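Local coordinates for protein succinate dehydrogenase subunit A (Mycolicibacterium smegmatis, PDB 7D6V) that probably oxidises succinate to fumarate at its bound FAD, as the flavoprotein subunit of a membrane-anchored succinate dehydrogenase of the respiratory chain, at residues P471-P481 against R518-R528. Residues are numbered along the deposited sequence; the frame is centred on the assembly and turned at random.
Sequences PFEPKAEPENP and RYANVTVEGGR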
# COMPACT_ATOMS: atom_id res chain seq x y z
N PRO A 471 -21.46 -27.61 5.96
CA PRO A 471 -21.79 -27.21 4.59
C PRO A 471 -21.28 -28.14 3.50
O PRO A 471 -21.51 -27.85 2.32
CB PRO A 471 -21.13 -25.82 4.46
CG PRO A 471 -20.21 -25.70 5.61
CD PRO A 471 -20.83 -26.50 6.70
N PHE A 472 -20.59 -29.24 3.82
CA PHE A 472 -20.11 -30.15 2.80
C PHE A 472 -21.04 -31.33 2.53
O PHE A 472 -20.79 -32.09 1.60
CB PHE A 472 -18.72 -30.68 3.17
CG PHE A 472 -17.60 -29.74 2.85
CD1 PHE A 472 -16.80 -29.22 3.86
CD2 PHE A 472 -17.34 -29.36 1.55
CE1 PHE A 472 -15.77 -28.35 3.57
CE2 PHE A 472 -16.32 -28.49 1.25
CZ PHE A 472 -15.53 -27.99 2.26
N GLU A 473 -22.09 -31.50 3.33
CA GLU A 473 -23.03 -32.57 3.08
C GLU A 473 -24.03 -32.17 1.99
O GLU A 473 -24.28 -30.98 1.77
CB GLU A 473 -23.77 -32.94 4.37
CG GLU A 473 -22.90 -32.88 5.60
CD GLU A 473 -21.92 -34.04 5.68
OE1 GLU A 473 -22.34 -35.19 5.45
OE2 GLU A 473 -20.73 -33.80 5.96
N PRO A 474 -24.62 -33.15 1.29
CA PRO A 474 -25.45 -32.82 0.12
C PRO A 474 -26.55 -31.80 0.36
O PRO A 474 -26.72 -30.89 -0.46
CB PRO A 474 -26.02 -34.19 -0.27
CG PRO A 474 -24.96 -35.14 0.11
CD PRO A 474 -24.32 -34.60 1.36
N LYS A 475 -27.30 -31.92 1.46
CA LYS A 475 -28.28 -30.91 1.86
C LYS A 475 -29.29 -30.65 0.75
O LYS A 475 -29.28 -29.60 0.10
CB LYS A 475 -27.59 -29.61 2.29
CG LYS A 475 -27.27 -29.53 3.77
CD LYS A 475 -26.23 -28.47 4.04
CE LYS A 475 -25.91 -28.38 5.53
NZ LYS A 475 -25.31 -27.07 5.90
N ALA A 476 -30.12 -31.66 0.50
CA ALA A 476 -31.20 -31.57 -0.48
C ALA A 476 -31.90 -30.21 -0.40
O ALA A 476 -32.09 -29.66 0.69
CB ALA A 476 -32.22 -32.69 -0.26
N GLU A 477 -32.27 -29.69 -1.57
CA GLU A 477 -32.64 -28.30 -1.80
C GLU A 477 -31.45 -27.39 -1.52
O GLU A 477 -31.52 -26.52 -0.64
CB GLU A 477 -33.84 -27.88 -0.95
CG GLU A 477 -35.13 -28.60 -1.32
CD GLU A 477 -35.63 -28.23 -2.70
OE1 GLU A 477 -35.40 -27.07 -3.12
OE2 GLU A 477 -36.23 -29.09 -3.36
N PRO A 478 -30.34 -27.56 -2.24
CA PRO A 478 -29.11 -26.84 -1.89
C PRO A 478 -29.22 -25.34 -2.11
O PRO A 478 -30.02 -24.85 -2.91
CB PRO A 478 -28.07 -27.45 -2.83
CG PRO A 478 -28.85 -27.96 -3.98
CD PRO A 478 -30.16 -28.42 -3.42
N GLU A 479 -28.39 -24.61 -1.38
CA GLU A 479 -28.28 -23.16 -1.49
C GLU A 479 -26.84 -22.78 -1.81
O GLU A 479 -25.90 -23.26 -1.17
CB GLU A 479 -28.72 -22.47 -0.20
CG GLU A 479 -30.14 -22.79 0.22
CD GLU A 479 -31.17 -21.98 -0.53
OE1 GLU A 479 -32.35 -22.39 -0.55
OE2 GLU A 479 -30.80 -20.94 -1.10
N ASN A 480 -26.68 -21.91 -2.80
CA ASN A 480 -25.37 -21.37 -3.13
C ASN A 480 -24.99 -20.28 -2.13
O ASN A 480 -25.79 -19.38 -1.88
CB ASN A 480 -25.36 -20.81 -4.55
CG ASN A 480 -23.97 -20.62 -5.09
OD1 ASN A 480 -23.37 -19.56 -4.92
ND2 ASN A 480 -23.44 -21.64 -5.75
N PRO A 481 -23.80 -20.35 -1.53
CA PRO A 481 -23.41 -19.29 -0.58
C PRO A 481 -23.38 -17.90 -1.18
O PRO A 481 -23.77 -16.93 -0.52
CB PRO A 481 -22.01 -19.73 -0.12
CG PRO A 481 -21.90 -21.16 -0.48
CD PRO A 481 -22.76 -21.38 -1.67
N ARG A 518 -33.16 -20.52 5.06
CA ARG A 518 -32.52 -21.03 3.85
C ARG A 518 -31.05 -21.36 4.09
O ARG A 518 -30.49 -22.21 3.39
CB ARG A 518 -32.65 -20.02 2.72
CG ARG A 518 -34.02 -19.97 2.07
CD ARG A 518 -34.09 -18.84 1.06
NE ARG A 518 -33.08 -18.98 0.02
CZ ARG A 518 -32.75 -18.01 -0.83
NH1 ARG A 518 -33.35 -16.83 -0.76
NH2 ARG A 518 -31.82 -18.22 -1.75
N TYR A 519 -30.41 -20.69 5.04
CA TYR A 519 -29.01 -20.95 5.33
C TYR A 519 -28.76 -22.37 5.81
O TYR A 519 -27.63 -22.87 5.67
CB TYR A 519 -28.49 -19.96 6.38
CG TYR A 519 -27.03 -20.14 6.72
CD1 TYR A 519 -26.04 -19.80 5.82
CD2 TYR A 519 -26.65 -20.65 7.95
CE1 TYR A 519 -24.71 -19.97 6.12
CE2 TYR A 519 -25.32 -20.82 8.27
CZ TYR A 519 -24.35 -20.47 7.35
OH TYR A 519 -23.03 -20.64 7.66
N ALA A 520 -29.76 -23.05 6.36
CA ALA A 520 -29.58 -24.42 6.81
C ALA A 520 -29.34 -25.39 5.66
O ALA A 520 -28.95 -26.53 5.91
CB ALA A 520 -30.79 -24.87 7.62
N ASN A 521 -29.57 -24.97 4.41
CA ASN A 521 -29.41 -25.83 3.25
C ASN A 521 -28.20 -25.47 2.40
O ASN A 521 -28.09 -25.94 1.27
CB ASN A 521 -30.67 -25.77 2.39
CG ASN A 521 -31.87 -26.38 3.07
OD1 ASN A 521 -31.80 -27.46 3.64
ND2 ASN A 521 -33.00 -25.67 3.03
N VAL A 522 -27.29 -24.65 2.92
CA VAL A 522 -26.17 -24.18 2.12
C VAL A 522 -25.22 -25.34 1.84
O VAL A 522 -24.76 -26.03 2.76
CB VAL A 522 -25.45 -23.00 2.80
CG1 VAL A 522 -24.89 -23.40 4.16
CG2 VAL A 522 -24.35 -22.47 1.91
N THR A 523 -24.94 -25.58 0.56
CA THR A 523 -24.07 -26.66 0.13
C THR A 523 -22.84 -26.07 -0.53
O THR A 523 -22.95 -25.15 -1.35
CB THR A 523 -24.80 -27.60 -0.84
OG1 THR A 523 -26.04 -28.01 -0.27
CG2 THR A 523 -23.95 -28.83 -1.11
N VAL A 524 -21.67 -26.60 -0.18
CA VAL A 524 -20.40 -26.14 -0.71
C VAL A 524 -19.82 -27.24 -1.58
O VAL A 524 -19.76 -28.41 -1.17
CB VAL A 524 -19.43 -25.75 0.42
CG1 VAL A 524 -18.02 -25.59 -0.11
CG2 VAL A 524 -19.89 -24.48 1.09
N GLU A 525 -19.40 -26.88 -2.79
CA GLU A 525 -18.82 -27.82 -3.74
C GLU A 525 -17.30 -27.71 -3.69
O GLU A 525 -16.75 -26.60 -3.70
CB GLU A 525 -19.32 -27.54 -5.15
CG GLU A 525 -20.73 -26.98 -5.22
CD GLU A 525 -21.78 -27.96 -4.73
OE1 GLU A 525 -21.56 -29.18 -4.87
OE2 GLU A 525 -22.82 -27.51 -4.21
N GLY A 526 -16.63 -28.85 -3.64
CA GLY A 526 -15.18 -28.87 -3.63
C GLY A 526 -14.59 -29.49 -2.38
O GLY A 526 -15.26 -30.27 -1.70
N GLY A 527 -13.34 -29.17 -2.08
CA GLY A 527 -12.69 -29.71 -0.90
C GLY A 527 -12.39 -28.66 0.15
O GLY A 527 -13.08 -27.64 0.23
N ARG A 528 -11.36 -28.89 0.95
CA ARG A 528 -11.00 -28.00 2.03
C ARG A 528 -9.75 -27.18 1.75
O ARG A 528 -9.34 -26.39 2.60
CB ARG A 528 -10.82 -28.79 3.33
CG ARG A 528 -12.11 -29.03 4.08
CD ARG A 528 -12.01 -30.23 5.00
NE ARG A 528 -11.16 -29.96 6.15
CZ ARG A 528 -11.02 -30.78 7.19
NH1 ARG A 528 -10.22 -30.46 8.19
NH2 ARG A 528 -11.70 -31.92 7.22
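Glu479 and Val522 pair their backbones in a single beta bridge: Glu479 N donates to Asn521 O at 3.0 Å, and Glu479 O takes the N-H of Thr523, also at 3.0 Å. Further along, Val524 N reaches Pro471 O at 2.8 Å, so residues 521-524 are held near both ends of segment 471-481. The Thr523 hydroxyl donates to Pro474 O, its OG1 3.0 Å away and well above the carbonyl plane. The extended chain of Lys475 lies beside the same strand-like run, where NZ makes a weak bond to Val522 O.

The contact thus ties two interhelical loops of the flavoprotein's helical C-terminal part, one joining helices 458-469 and 481-495, the other joining 502-518 and 532-556, at a surface far from the chain's centre.

Across the two segments the salt bridge is Arg518 with Glu479: a side-on grip, NE and NH2 (3.0 Å) meeting OE2 from one face of the carboxylate, whose plane is turned 56° from the guanidinium; NH1 forms a second salt bridge, to Glu487.

Among apolar contacts, Val524 splits its methyls: CG2 meets Pro471 CB, while CG1 lies 3.6 Å from Phe472 CE2. Phe472 CB points away from segment 518-528, but with CG beside the backbone N (chi1 -81°) the ring end returns, CZ near Gly527 O, CE1 near Arg528 CG; the Trp534 ring meets it at about 45°. Pro481 CG rests 3.7 Å from Val522 CG2.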